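Local coordinates for HcgC (Methanococcus maripaludis S2, PDB 5O4J), which methylates a carbon of a pyridinol precursor with S-adenosylmethionine as the methyl donor, a step in building the iron-guanylylpyridinol cofactor of [Fe]-hydrogenase, at residues M89-N92 against K93-L96; G116-P120 against D121-K125; Y35-G39 against E40-Q44. All coordinates share one frame; numbering follows the deposited sequence. Where two conformers were deposited one is given.

Contact 1 of 3, residues M89-N92 against K93-L96. With SAH (S-adenosyl-L-homocysteine), chain E.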
ATOM      1  N   MET A  89       8.617 -11.842 -40.840  1.00 29.18           N
ATOM      2  CA  MET A  89       8.899 -10.791 -41.805  1.00 31.18           C
ATOM      3  C   MET A  89       9.233  -9.532 -41.033  1.00 31.45           C
ATOM      4  O   MET A  89       8.511  -9.177 -40.100  1.00 34.93           O
ATOM      5  CB  MET A  89       7.693 -10.504 -42.706  1.00 36.12           C
ATOM      6  CG  MET A  89       7.321 -11.577 -43.693  1.00 48.74           C
ATOM      7  SD  MET A  89       6.393 -10.781 -45.012  1.00 57.34           S
ATOM      8  CE  MET A  89       4.708 -10.924 -44.468  1.00 68.37           C
ATOM      9  N   ASP A  90      10.306  -8.847 -41.417  1.00 28.87           N
ATOM     10  CA  ASP A  90      10.496  -7.534 -40.832  1.00 35.42           C
ATOM     11  C   ASP A  90       9.595  -6.536 -41.552  1.00 34.31           C
ATOM     12  O   ASP A  90       9.062  -6.803 -42.635  1.00 32.06           O
ATOM     13  CB  ASP A  90      11.967  -7.101 -40.876  1.00 46.97           C
ATOM     14  CG  ASP A  90      12.521  -7.008 -42.285  1.00 53.37           C
ATOM     15  OD1 ASP A  90      11.951  -6.264 -43.108  1.00 50.52           O
ATOM     16  OD2 ASP A  90      13.546  -7.669 -42.561  1.00 58.00           O
ATOM     17  N   LEU A  91       9.385  -5.392 -40.904  1.00 39.82           N
ATOM     18  CA  LEU A  91       8.427  -4.423 -41.419  1.00 40.69           C
ATOM     19  C   LEU A  91       8.787  -4.000 -42.838  1.00 43.53           C
ATOM     20  O   LEU A  91       7.908  -3.847 -43.691  1.00 47.12           O
ATOM     21  CB  LEU A  91       8.358  -3.219 -40.481  1.00 42.74           C
ATOM     22  CG  LEU A  91       7.285  -2.175 -40.779  1.00 41.23           C
ATOM     23  CD1 LEU A  91       5.899  -2.801 -40.765  1.00 39.40           C
ATOM     24  CD2 LEU A  91       7.360  -1.038 -39.780  1.00 37.69           C
ATOM     25  N   ASN A  92      10.079  -3.811 -43.112  1.00 47.33           N
ATOM     26  CA  ASN A  92      10.503  -3.436 -44.458  1.00 53.66           C
ATOM     27  C   ASN A  92      10.142  -4.512 -45.473  1.00 49.35           C
ATOM     28  O   ASN A  92       9.653  -4.204 -46.566  1.00 48.17           O
ATOM     29  CB  ASN A  92      12.007  -3.170 -44.484  1.00 65.93           C
ATOM     30  CG  ASN A  92      12.338  -1.722 -44.771  1.00 76.02           C
ATOM     31  OD1 ASN A  92      12.391  -1.305 -45.927  1.00 78.94           O
ATOM     32  ND2 ASN A  92      12.565  -0.945 -43.717  1.00 80.92           N
ATOM     33  N   LYS A  93      10.380  -5.781 -45.134  1.00 44.03           N
ATOM     34  CA  LYS A  93      10.062  -6.865 -46.059  1.00 43.46           C
ATOM     35  C   LYS A  93       8.562  -6.954 -46.313  1.00 43.80           C
ATOM     36  O   LYS A  93       8.130  -7.275 -47.428  1.00 41.44           O
ATOM     37  CB  LYS A  93      10.583  -8.194 -45.514  1.00 52.63           C
ATOM     38  CG  LYS A  93      10.368  -9.363 -46.463  1.00 61.12           C
ATOM     39  CD  LYS A  93      10.713 -10.694 -45.828  1.00 69.43           C
ATOM     40  CE  LYS A  93      10.483 -11.827 -46.814  1.00 79.39           C
ATOM     41  NZ  LYS A  93      10.778 -13.166 -46.236  1.00 87.24           N
ATOM     42  N   LEU A  94       7.749  -6.698 -45.288  1.00 43.31           N
ATOM     43  CA  LEU A  94       6.303  -6.698 -45.484  1.00 42.74           C
ATOM     44  C   LEU A  94       5.891  -5.583 -46.430  1.00 47.80           C
ATOM     45  O   LEU A  94       5.172  -5.812 -47.410  1.00 46.28           O
ATOM     46  CB  LEU A  94       5.585  -6.522 -44.145  1.00 37.29           C
ATOM     47  CG  LEU A  94       4.075  -6.275 -44.269  1.00 39.79           C
ATOM     48  CD1 LEU A  94       3.338  -7.584 -44.504  1.00 40.17           C
ATOM     49  CD2 LEU A  94       3.549  -5.529 -43.066  1.00 38.76           C
ATOM     50  N   GLN A  95       6.318  -4.355 -46.126  1.00 50.00           N
ATOM     51  CA  GLN A  95       5.905  -3.202 -46.910  1.00 54.63           C
ATOM     52  C   GLN A  95       6.359  -3.319 -48.358  1.00 57.30           C
ATOM     53  O   GLN A  95       5.704  -2.782 -49.259  1.00 56.72           O
ATOM     54  CB  GLN A  95       6.443  -1.931 -46.256  1.00 59.06           C
ATOM     55  CG  GLN A  95       5.724  -1.613 -44.953  1.00 65.72           C
ATOM     56  CD  GLN A  95       6.154  -0.303 -44.331  1.00 72.65           C
ATOM     57  OE1 GLN A  95       7.336   0.037 -44.320  1.00 75.72           O
ATOM     58  NE2 GLN A  95       5.188   0.442 -43.805  1.00 74.53           N
ATOM     59  N   LEU A  96       7.465  -4.023 -48.603  1.00 60.54           N
ATOM     60  CA  LEU A  96       7.892  -4.286 -49.972  1.00 70.26           C
ATOM     61  C   LEU A  96       7.050  -5.383 -50.618  1.00 65.74           C
ATOM     62  O   LEU A  96       6.675  -5.266 -51.791  1.00 64.21           O
ATOM     63  CB  LEU A  96       9.373  -4.664 -49.992  1.00 84.21           C
ATOM     64  CG  LEU A  96       9.998  -4.958 -51.360  1.00 93.82           C
ATOM     65  CD1 LEU A  96      10.047  -3.718 -52.241  1.00 97.91           C
ATOM     66  CD2 LEU A  96      11.387  -5.517 -51.169  1.00 94.81           C
TER
HETATM   67  N   SAH E 301       1.635  -5.516 -26.000  1.00 71.85           N
HETATM   68  CA  SAH E 301       2.811  -6.435 -26.056  1.00 46.63           C
HETATM   69  CB  SAH E 301       4.100  -5.616 -26.047  1.00 32.27           C
HETATM   70  CG  SAH E 301       4.386  -5.005 -27.417  1.00 24.54           C
HETATM   71  SD  SAH E 301       5.952  -4.170 -27.459  1.00 20.90           S
HETATM   72  C   SAH E 301       2.838  -7.380 -24.889  1.00 32.69           C
HETATM   73  O   SAH E 301       3.789  -8.194 -24.796  1.00 20.96           O
HETATM   74  OXT SAH E 301       1.920  -7.300 -24.061  1.00 40.22           O
HETATM   75  C5' SAH E 301       6.038  -3.667 -29.153  1.00 19.35           C
HETATM   76  C4' SAH E 301       6.455  -4.792 -30.095  1.00 19.11           C
HETATM   77  O4' SAH E 301       6.034  -4.449 -31.421  1.00 21.19           O
HETATM   78  C3' SAH E 301       7.963  -4.931 -30.164  1.00 16.70           C
HETATM   79  O3' SAH E 301       8.345  -6.278 -30.487  1.00 21.24           O
HETATM   80  C2' SAH E 301       8.307  -3.963 -31.271  1.00 18.34           C
HETATM   81  O2' SAH E 301       9.580  -4.191 -31.883  1.00 20.73           O
HETATM   82  C1' SAH E 301       7.176  -4.197 -32.245  1.00 19.13           C
HETATM   83  N9  SAH E 301       6.852  -3.032 -33.082  1.00 19.73           N
HETATM   84  C8  SAH E 301       6.829  -1.736 -32.696  1.00 20.04           C
HETATM   85  N7  SAH E 301       6.447  -0.956 -33.739  1.00 23.17           N
HETATM   86  C5  SAH E 301       6.206  -1.773 -34.784  1.00 22.06           C
HETATM   87  C6  SAH E 301       5.762  -1.608 -36.181  1.00 25.84           C
HETATM   88  N6  SAH E 301       5.500  -0.375 -36.669  1.00 29.56           N
HETATM   89  N1  SAH E 301       5.640  -2.718 -36.935  1.00 25.34           N
HETATM   90  C2  SAH E 301       5.889  -3.948 -36.459  1.00 29.62           C
HETATM   91  N3  SAH E 301       6.301  -4.177 -35.201  1.00 26.19           N
HETATM   92  C4  SAH E 301       6.469  -3.140 -34.345  1.00 20.65           C

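Contact 2 of 3, residues G116-P120 against D121-K125. With SAH (S-adenosyl-L-homocysteine), chain E.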
ATOM      1  N   GLY A 116       3.211   3.483 -29.440  1.00 21.20           N
ATOM      2  CA  GLY A 116       4.181   3.847 -30.455  1.00 21.54           C
ATOM      3  C   GLY A 116       4.365   2.823 -31.547  1.00 21.37           C
ATOM      4  O   GLY A 116       5.361   2.878 -32.271  1.00 24.50           O
ATOM      5  N   GLY A 117       3.400   1.923 -31.727  1.00 22.07           N
ATOM      6  CA  GLY A 117       3.528   0.826 -32.667  1.00 24.71           C
ATOM      7  C   GLY A 117       3.030   1.116 -34.074  1.00 24.28           C
ATOM      8  O   GLY A 117       3.293   2.190 -34.625  1.00 23.33           O
ATOM      9  N   VAL A 118       2.339   0.145 -34.678  1.00 28.70           N
ATOM     10  CA  VAL A 118       1.952   0.264 -36.078  1.00 31.18           C
ATOM     11  C   VAL A 118       1.034   1.462 -36.282  1.00 29.25           C
ATOM     12  O   VAL A 118       0.248   1.842 -35.404  1.00 28.50           O
ATOM     13  CB  VAL A 118       1.259  -1.008 -36.597  1.00 34.00           C
ATOM     14  CG1 VAL A 118       2.176  -2.202 -36.490  1.00 40.03           C
ATOM     15  CG2 VAL A 118      -0.048  -1.240 -35.864  1.00 31.29           C
ATOM     16  N   SER A 119       1.110   2.025 -37.446  0.73 27.84           N
ATOM     17  CA  SER A 119       0.320   3.191 -37.797  0.73 29.63           C
ATOM     18  C   SER A 119      -1.048   2.767 -38.320  0.73 28.55           C
ATOM     19  O   SER A 119      -1.174   1.729 -38.970  0.73 27.68           O
ATOM     20  CB  SER A 119       1.031   4.008 -38.869  0.73 32.35           C
ATOM     21  OG  SER A 119       1.069   3.292 -40.089  0.73 30.46           O
ATOM     22  N   PRO A 120      -2.096   3.546 -38.051  1.00 30.61           N
ATOM     23  CA  PRO A 120      -3.381   3.275 -38.716  1.00 33.05           C
ATOM     24  C   PRO A 120      -3.253   3.227 -40.229  1.00 34.53           C
ATOM     25  O   PRO A 120      -3.998   2.502 -40.900  1.00 34.52           O
ATOM     26  CB  PRO A 120      -4.263   4.444 -38.251  1.00 32.62           C
ATOM     27  CG  PRO A 120      -3.645   4.871 -36.943  1.00 37.66           C
ATOM     28  CD  PRO A 120      -2.176   4.705 -37.145  1.00 36.25           C
ATOM     29  N   ASP A 121      -2.309   3.991 -40.785  1.00 32.54           N
ATOM     30  CA  ASP A 121      -2.083   3.983 -42.227  1.00 40.02           C
ATOM     31  C   ASP A 121      -1.709   2.585 -42.719  1.00 34.04           C
ATOM     32  O   ASP A 121      -2.216   2.124 -43.748  1.00 34.61           O
ATOM     33  CB  ASP A 121      -0.988   4.999 -42.572  1.00 54.78           C
ATOM     34  CG  ASP A 121      -0.857   5.243 -44.064  1.00 66.59           C
ATOM     35  OD1 ASP A 121      -0.974   4.286 -44.856  1.00 67.06           O
ATOM     36  OD2 ASP A 121      -0.630   6.410 -44.446  1.00 73.85           O
ATOM     37  N   LEU A 122      -0.795   1.902 -42.013  1.00 32.10           N
ATOM     38  CA  LEU A 122      -0.403   0.558 -42.428  1.00 33.14           C
ATOM     39  C   LEU A 122      -1.550  -0.436 -42.262  1.00 32.74           C
ATOM     40  O   LEU A 122      -1.782  -1.281 -43.135  1.00 35.96           O
ATOM     41  CB  LEU A 122       0.824   0.100 -41.641  1.00 38.84           C
ATOM     42  CG  LEU A 122       1.294  -1.335 -41.906  1.00 40.05           C
ATOM     43  CD1 LEU A 122       1.653  -1.538 -43.370  1.00 43.38           C
ATOM     44  CD2 LEU A 122       2.490  -1.667 -41.019  1.00 37.53           C
ATOM     45  N   ILE A 123      -2.276  -0.351 -41.151  1.00 30.78           N
ATOM     46  CA  ILE A 123      -3.415  -1.236 -40.941  1.00 29.69           C
ATOM     47  C   ILE A 123      -4.447  -1.046 -42.045  1.00 31.47           C
ATOM     48  O   ILE A 123      -5.045  -2.014 -42.529  1.00 30.43           O
ATOM     49  CB  ILE A 123      -4.014  -0.994 -39.546  1.00 28.18           C
ATOM     50  CG1 ILE A 123      -2.983  -1.375 -38.481  1.00 30.09           C
ATOM     51  CG2 ILE A 123      -5.338  -1.765 -39.387  1.00 29.66           C
ATOM     52  CD1 ILE A 123      -3.425  -1.131 -37.067  1.00 38.53           C
ATOM     53  N   SER A 124      -4.664   0.201 -42.470  1.00 35.38           N
ATOM     54  CA  SER A 124      -5.649   0.487 -43.507  1.00 38.50           C
ATOM     55  C   SER A 124      -5.318  -0.186 -44.833  1.00 38.90           C
ATOM     56  O   SER A 124      -6.178  -0.224 -45.723  1.00 38.96           O
ATOM     57  CB  SER A 124      -5.766   1.997 -43.714  1.00 40.31           C
ATOM     58  OG  SER A 124      -4.679   2.485 -44.481  1.00 42.84           O
ATOM     59  N   LYS A 125      -4.102  -0.701 -45.000  1.00 38.29           N
ATOM     60  CA  LYS A 125      -3.732  -1.363 -46.241  1.00 45.81           C
ATOM     61  C   LYS A 125      -4.271  -2.784 -46.332  1.00 49.17           C
ATOM     62  O   LYS A 125      -4.140  -3.413 -47.389  1.00 48.37           O
ATOM     63  CB  LYS A 125      -2.210  -1.367 -46.393  1.00 49.94           C
ATOM     64  CG  LYS A 125      -1.597   0.024 -46.287  1.00 55.00           C
ATOM     65  CD  LYS A 125      -0.688   0.339 -47.460  1.00 64.25           C
ATOM     66  CE  LYS A 125      -0.212   1.789 -47.428  1.00 73.90           C
ATOM     67  NZ  LYS A 125      -1.302   2.756 -47.757  1.00 78.07           N
TER
HETATM   68  N   SAH E 301       1.635  -5.516 -26.000  1.00 71.85           N
HETATM   69  CA  SAH E 301       2.811  -6.435 -26.056  1.00 46.63           C
HETATM   70  CB  SAH E 301       4.100  -5.616 -26.047  1.00 32.27           C
HETATM   71  CG  SAH E 301       4.386  -5.005 -27.417  1.00 24.54           C
HETATM   72  SD  SAH E 301       5.952  -4.170 -27.459  1.00 20.90           S
HETATM   73  C   SAH E 301       2.838  -7.380 -24.889  1.00 32.69           C
HETATM   74  O   SAH E 301       3.789  -8.194 -24.796  1.00 20.96           O
HETATM   75  OXT SAH E 301       1.920  -7.300 -24.061  1.00 40.22           O
HETATM   76  C5' SAH E 301       6.038  -3.667 -29.153  1.00 19.35           C
HETATM   77  C4' SAH E 301       6.455  -4.792 -30.095  1.00 19.11           C
HETATM   78  O4' SAH E 301       6.034  -4.449 -31.421  1.00 21.19           O
HETATM   79  C3' SAH E 301       7.963  -4.931 -30.164  1.00 16.70           C
HETATM   80  O3' SAH E 301       8.345  -6.278 -30.487  1.00 21.24           O
HETATM   81  C2' SAH E 301       8.307  -3.963 -31.271  1.00 18.34           C
HETATM   82  O2' SAH E 301       9.580  -4.191 -31.883  1.00 20.73           O
HETATM   83  C1' SAH E 301       7.176  -4.197 -32.245  1.00 19.13           C
HETATM   84  N9  SAH E 301       6.852  -3.032 -33.082  1.00 19.73           N
HETATM   85  C8  SAH E 301       6.829  -1.736 -32.696  1.00 20.04           C
HETATM   86  N7  SAH E 301       6.447  -0.956 -33.739  1.00 23.17           N
HETATM   87  C5  SAH E 301       6.206  -1.773 -34.784  1.00 22.06           C
HETATM   88  C6  SAH E 301       5.762  -1.608 -36.181  1.00 25.84           C
HETATM   89  N6  SAH E 301       5.500  -0.375 -36.669  1.00 29.56           N
HETATM   90  N1  SAH E 301       5.640  -2.718 -36.935  1.00 25.34           N
HETATM   91  C2  SAH E 301       5.889  -3.948 -36.459  1.00 29.62           C
HETATM   92  N3  SAH E 301       6.301  -4.177 -35.201  1.00 26.19           N
HETATM   93  C4  SAH E 301       6.469  -3.140 -34.345  1.00 20.65           C

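Contact 3 of 3, residues Y35-G39 against E40-Q44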
ATOM      1  N   TYR A  35     -11.200 -17.316 -27.948  1.00 19.41           N
ATOM      2  CA  TYR A  35     -12.623 -17.240 -27.652  1.00 20.26           C
ATOM      3  C   TYR A  35     -13.316 -16.240 -28.562  1.00 23.82           C
ATOM      4  O   TYR A  35     -14.435 -16.483 -29.035  1.00 24.94           O
ATOM      5  CB  TYR A  35     -12.811 -16.863 -26.183  1.00 22.60           C
ATOM      6  CG  TYR A  35     -14.240 -16.589 -25.810  1.00 34.45           C
ATOM      7  CD1 TYR A  35     -15.152 -17.622 -25.706  1.00 46.78           C
ATOM      8  CD2 TYR A  35     -14.678 -15.296 -25.564  1.00 40.39           C
ATOM      9  CE1 TYR A  35     -16.464 -17.380 -25.371  1.00 54.92           C
ATOM     10  CE2 TYR A  35     -15.998 -15.042 -25.226  1.00 49.39           C
ATOM     11  CZ  TYR A  35     -16.884 -16.091 -25.129  1.00 57.35           C
ATOM     12  OH  TYR A  35     -18.196 -15.847 -24.791  1.00 61.22           O
ATOM     13  N   PHE A  36     -12.666 -15.101 -28.806  1.00 22.00           N
ATOM     14  CA  PHE A  36     -13.236 -14.095 -29.692  1.00 21.80           C
ATOM     15  C   PHE A  36     -13.423 -14.636 -31.107  1.00 23.49           C
ATOM     16  O   PHE A  36     -14.421 -14.325 -31.770  1.00 24.21           O
ATOM     17  CB  PHE A  36     -12.333 -12.869 -29.695  1.00 22.83           C
ATOM     18  CG  PHE A  36     -12.848 -11.736 -30.532  1.00 21.33           C
ATOM     19  CD1 PHE A  36     -13.941 -10.996 -30.122  1.00 22.03           C
ATOM     20  CD2 PHE A  36     -12.224 -11.401 -31.716  1.00 23.28           C
ATOM     21  CE1 PHE A  36     -14.412  -9.931 -30.895  1.00 24.66           C
ATOM     22  CE2 PHE A  36     -12.685 -10.340 -32.482  1.00 23.44           C
ATOM     23  CZ  PHE A  36     -13.785  -9.611 -32.069  1.00 23.50           C
ATOM     24  N   LEU A  37     -12.482 -15.462 -31.580  1.00 21.10           N
ATOM     25  CA  LEU A  37     -12.513 -15.941 -32.959  1.00 21.72           C
ATOM     26  C   LEU A  37     -13.541 -17.046 -33.191  1.00 22.34           C
ATOM     27  O   LEU A  37     -13.839 -17.359 -34.348  1.00 22.16           O
ATOM     28  CB  LEU A  37     -11.117 -16.410 -33.380  1.00 23.22           C
ATOM     29  CG  LEU A  37     -10.067 -15.298 -33.492  1.00 21.46           C
ATOM     30  CD1 LEU A  37      -8.722 -15.854 -33.903  1.00 21.45           C
ATOM     31  CD2 LEU A  37     -10.508 -14.222 -34.478  1.00 24.67           C
ATOM     32  N   GLU A  38     -14.069 -17.652 -32.139  1.00 23.47           N
ATOM     33  CA  GLU A  38     -15.216 -18.558 -32.254  1.00 22.93           C
ATOM     34  C   GLU A  38     -14.970 -19.689 -33.250  1.00 24.30           C
ATOM     35  O   GLU A  38     -15.888 -20.153 -33.936  1.00 27.91           O
ATOM     36  CB  GLU A  38     -16.463 -17.766 -32.640  1.00 25.80           C
ATOM     37  CG  GLU A  38     -16.844 -16.727 -31.601  1.00 34.42           C
ATOM     38  CD  GLU A  38     -17.996 -15.839 -32.039  1.00 39.04           C
ATOM     39  OE1 GLU A  38     -18.504 -15.077 -31.193  1.00 41.37           O
ATOM     40  OE2 GLU A  38     -18.363 -15.868 -33.234  1.00 40.48           O
ATOM     41  N   GLY A  39     -13.731 -20.176 -33.293  1.00 25.38           N
ATOM     42  CA  GLY A  39     -13.401 -21.308 -34.137  1.00 26.59           C
ATOM     43  C   GLY A  39     -13.335 -21.009 -35.614  1.00 25.56           C
ATOM     44  O   GLY A  39     -13.218 -21.943 -36.414  1.00 27.53           O
ATOM     45  N   GLU A  40     -13.412 -19.740 -36.007  1.00 25.61           N
ATOM     46  CA  GLU A  40     -13.300 -19.392 -37.416  1.00 28.07           C
ATOM     47  C   GLU A  40     -11.918 -19.763 -37.947  1.00 29.61           C
ATOM     48  O   GLU A  40     -10.902 -19.603 -37.265  1.00 29.55           O
ATOM     49  CB  GLU A  40     -13.569 -17.897 -37.623  1.00 30.08           C
ATOM     50  CG  GLU A  40     -13.589 -17.483 -39.097  1.00 33.73           C
ATOM     51  CD  GLU A  40     -14.140 -16.083 -39.336  1.00 34.81           C
ATOM     52  OE1 GLU A  40     -14.573 -15.420 -38.374  1.00 33.33           O
ATOM     53  OE2 GLU A  40     -14.153 -15.651 -40.508  1.00 33.74           O
ATOM     54  N   GLU A  41     -11.892 -20.283 -39.167  1.00 27.11           N
ATOM     55  CA  GLU A  41     -10.658 -20.660 -39.832  1.00 32.24           C
ATOM     56  C   GLU A  41     -10.269 -19.582 -40.833  1.00 32.38           C
ATOM     57  O   GLU A  41     -11.127 -18.941 -41.449  1.00 30.98           O
ATOM     58  CB  GLU A  41     -10.826 -22.016 -40.521  1.00 40.83           C
ATOM     59  CG  GLU A  41     -10.931 -23.169 -39.531  1.00 45.95           C
ATOM     60  CD  GLU A  41     -11.270 -24.494 -40.185  1.00 52.86           C
ATOM     61  OE1 GLU A  41     -11.439 -24.534 -41.418  1.00 53.60           O
ATOM     62  OE2 GLU A  41     -11.358 -25.503 -39.458  1.00 58.82           O
ATOM     63  N   PHE A  42      -8.962 -19.386 -40.984  1.00 32.46           N
ATOM     64  CA  PHE A  42      -8.423 -18.298 -41.782  1.00 33.26           C
ATOM     65  C   PHE A  42      -7.323 -18.830 -42.687  1.00 33.05           C
ATOM     66  O   PHE A  42      -6.605 -19.768 -42.334  1.00 32.03           O
ATOM     67  CB  PHE A  42      -7.858 -17.177 -40.890  1.00 30.50           C
ATOM     68  CG  PHE A  42      -8.877 -16.553 -39.977  1.00 27.50           C
ATOM     69  CD1 PHE A  42      -9.642 -15.471 -40.395  1.00 26.48           C
ATOM     70  CD2 PHE A  42      -9.082 -17.057 -38.709  1.00 27.04           C
ATOM     71  CE1 PHE A  42     -10.588 -14.905 -39.551  1.00 23.94           C
ATOM     72  CE2 PHE A  42     -10.024 -16.496 -37.862  1.00 24.72           C
ATOM     73  CZ  PHE A  42     -10.771 -15.418 -38.276  1.00 25.89           C
ATOM     74  N   LYS A  43      -7.180 -18.198 -43.854  1.00 32.44           N
ATOM     75  CA  LYS A  43      -6.141 -18.594 -44.794  1.00 32.37           C
ATOM     76  C   LYS A  43      -4.797 -17.994 -44.417  1.00 33.78           C
ATOM     77  O   LYS A  43      -3.759 -18.655 -44.548  1.00 34.73           O
ATOM     78  CB  LYS A  43      -6.527 -18.169 -46.213  1.00 37.72           C
ATOM     79  CG  LYS A  43      -7.586 -19.058 -46.849  1.00 52.63           C
ATOM     80  CD  LYS A  43      -8.098 -18.471 -48.159  1.00 67.67           C
ATOM     81  CE  LYS A  43      -8.994 -19.455 -48.899  1.00 77.20           C
ATOM     82  NZ  LYS A  43     -10.284 -19.693 -48.188  1.00 82.16           N
ATOM     83  N   GLN A  44      -4.790 -16.748 -43.946  1.00 33.59           N
ATOM     84  CA  GLN A  44      -3.537 -16.062 -43.662  1.00 32.34           C
ATOM     85  C   GLN A  44      -3.734 -15.068 -42.531  1.00 32.14           C
ATOM     86  O   GLN A  44      -4.506 -14.114 -42.659  1.00 29.57           O
ATOM     87  CB  GLN A  44      -3.026 -15.353 -44.910  1.00 32.70           C
ATOM     88  CG  GLN A  44      -1.710 -14.629 -44.711  1.00 31.98           C
ATOM     89  CD  GLN A  44      -1.294 -13.866 -45.941  1.00 37.31           C
ATOM     90  OE1 GLN A  44      -1.822 -12.795 -46.225  1.00 40.10           O
ATOM     91  NE2 GLN A  44      -0.360 -14.429 -46.697  1.00 40.57           N
TER
HETATM   92  O   HOH W   1     -14.124 -15.009 -35.834  1.00 27.71           O

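Contact 1 of 3, residues M89-N92 against K93-L96
Asp90 caps the N-terminus of helix 91-99, where strand 87-90, outermost in this chain's mixed, Rossmann-like sheet, hands over to the helix beside the adenine of S-adenosyl-L-homocysteine. Its carboxylate turns back over the first turn, and OD1 accepts from Lys93 N at 2.6 Å, met nearly along its own C-O bond. The torsion explains the reach: CG sits between backbone N and carbonyl carbon (chi1 61°), which turns the short side chain back to the helix end. The backbone O of the same residue takes Leu94 N at 3.0 Å, so Asp90 engages two successive amides of the first turn with two different oxygens. A negative carboxylate here should also suit the positive end of the helix dipole. From Leu91 O to Gln95 N and from Asn92 O to Leu96 N the regular helical bonds take over.

On the buried side, the Met89 side chain projects from the strand and crosses Leu94 at about a right angle. A bend near its end brings the methyl CE to 3.6 Å from Leu94 CD1, and Ile104 touches both side chains, closing this small apolar corner. Lys93 runs fully extended the other way, its CD passing Met89 CG at 4.1 Å before the ammonium end leads off toward solvent.

Leu91 faces the ligand. Both its methyls reach the amino-pyrimidine end of the adenine, while Gln95 lies over the leucine from the next turn, its amide carbon CD 4.2 Å from Leu91 CG. Leu91 offers the base only methyl groups: CD2 stands 3.7 Å from N6 of the S-adenosyl-L-homocysteine, and Leu91 CD1 3.8 Å from its N1.

Contact 2 of 3, residues G116-P120 against D121-K125
Val118 and Ile123 form the tight half of this turn, at the point where the loop following strand 108-111 winds into the short helix 120-123. The two side chains cross at about a right angle, with Val118 CG2 3.6 Å from Ile123 CD1, and Arg153 packs against both. The branching of Val118 serves two neighbours at once. Its CG1, anti to the carbonyl carbon (chi1 -60°), is directed to the adenine of S-adenosyl-L-homocysteine and lies 3.5 Å from N1, while CG2 faces the helix. Just ahead of it Gly117 CA comes within 3.6 Å of N7, so backbone and side chain together line the base.

Ser119 starts the helix. In the conformer given, one of two deposited, its OG accepts from Leu122 N at 3.0 Å with an N-H...O angle of 157°, and its backbone O takes Ile123 N at 3.2 Å; a second, weak bond runs from Leu122 N to that same O. Pro120, which has no N-H to give, occupies the first helical position, and its O receives Ser124 N.

The outer side is looser. Asp121 points its carboxylate away from the loop, and Lys125 curls back to it in a long salt bridge, NZ to OD1 3.3 Å, between two exposed residues. Ser124 is held more firmly there, its OG donating to Asp121 O at 2.6 Å. A serine N-cap followed by proline, as this conformer has it, is a classic helix start, and here it follows a glycine-containing loop beside the adenine, at the nucleoside pocket of a Rossmann-like methyltransferase.

Contact 3 of 3, residues Y35-G39 against E40-Q44
Helix 18-37 ends in a type I' beta turn from Leu37 to Glu40, with Glu38 and Gly39 both at positive phi, and the chain leaves it toward strand 42-48. The turn is closed by Glu40 N donating to Leu37 O at 2.9 Å. The N-H points well at the oxygen (167°), yet the donor sits above the carbonyl plane, 41° out of it, away from the lone-pair direction.

Water 1 gives Leu37 O a second donor. It donates to this oxygen at 2.8 Å and to Glu40 OE1 at 2.6 Å, so the Leu37 carbonyl is tied to a side chain as well as to the backbone of the same glutamate. Glu40 can do this because CG lies anti to its backbone N (chi1 -175°) and the chain stays extended beyond it, carrying the carboxylate out alongside the turn. Its CB, meanwhile, lies 3.3 Å from Leu37 O.

Below the turn the contact is apolar. Leu37 CD2 approaches the far end of the Phe42 ring obliquely, 4.0 Å from CZ and 4.1 Å from CE2. Val130 of strand 130-134 touches Leu37, Phe42 and the Glu40 side chain, so the helix end and the beginning of the strand pack on the same strand of the mixed sheet. Further along, both backbone N-H groups of Lys43 and Gln44 are taken by the carboxylate of Asp107 as the chain turns its corner.

The chemistry implies a division of labour at this helix-to-strand connection: Leu37 and Phe42 pack on the buried side, with Val130, while on the outer side one carbonyl oxygen, gripped by an amide and a water, ties the turn to the Glu40 carboxylate.

Contacts 1 and 2 are neighbours at the adenine end of the S-adenosyl-L-homocysteine pocket, their centres 13 Å apart. They meet directly where Leu91 CD1 packs 3.6 Å from Leu122 CD2, so the two capped helix starts lean on each other while Leu91 and Val118 both reach the base. Asp72, which hydrogen-bonds the ligand through OD1, lies about 6 Å from Asp90, side chain to side chain. Contact 3 stands apart, its nearest atoms about 7 Å from contact 1 and about 10 Å from contact 2. Its link is through the sheet: it opens strand 42-48, whose Phe48 packs against Val118 and Leu122 of contact 2.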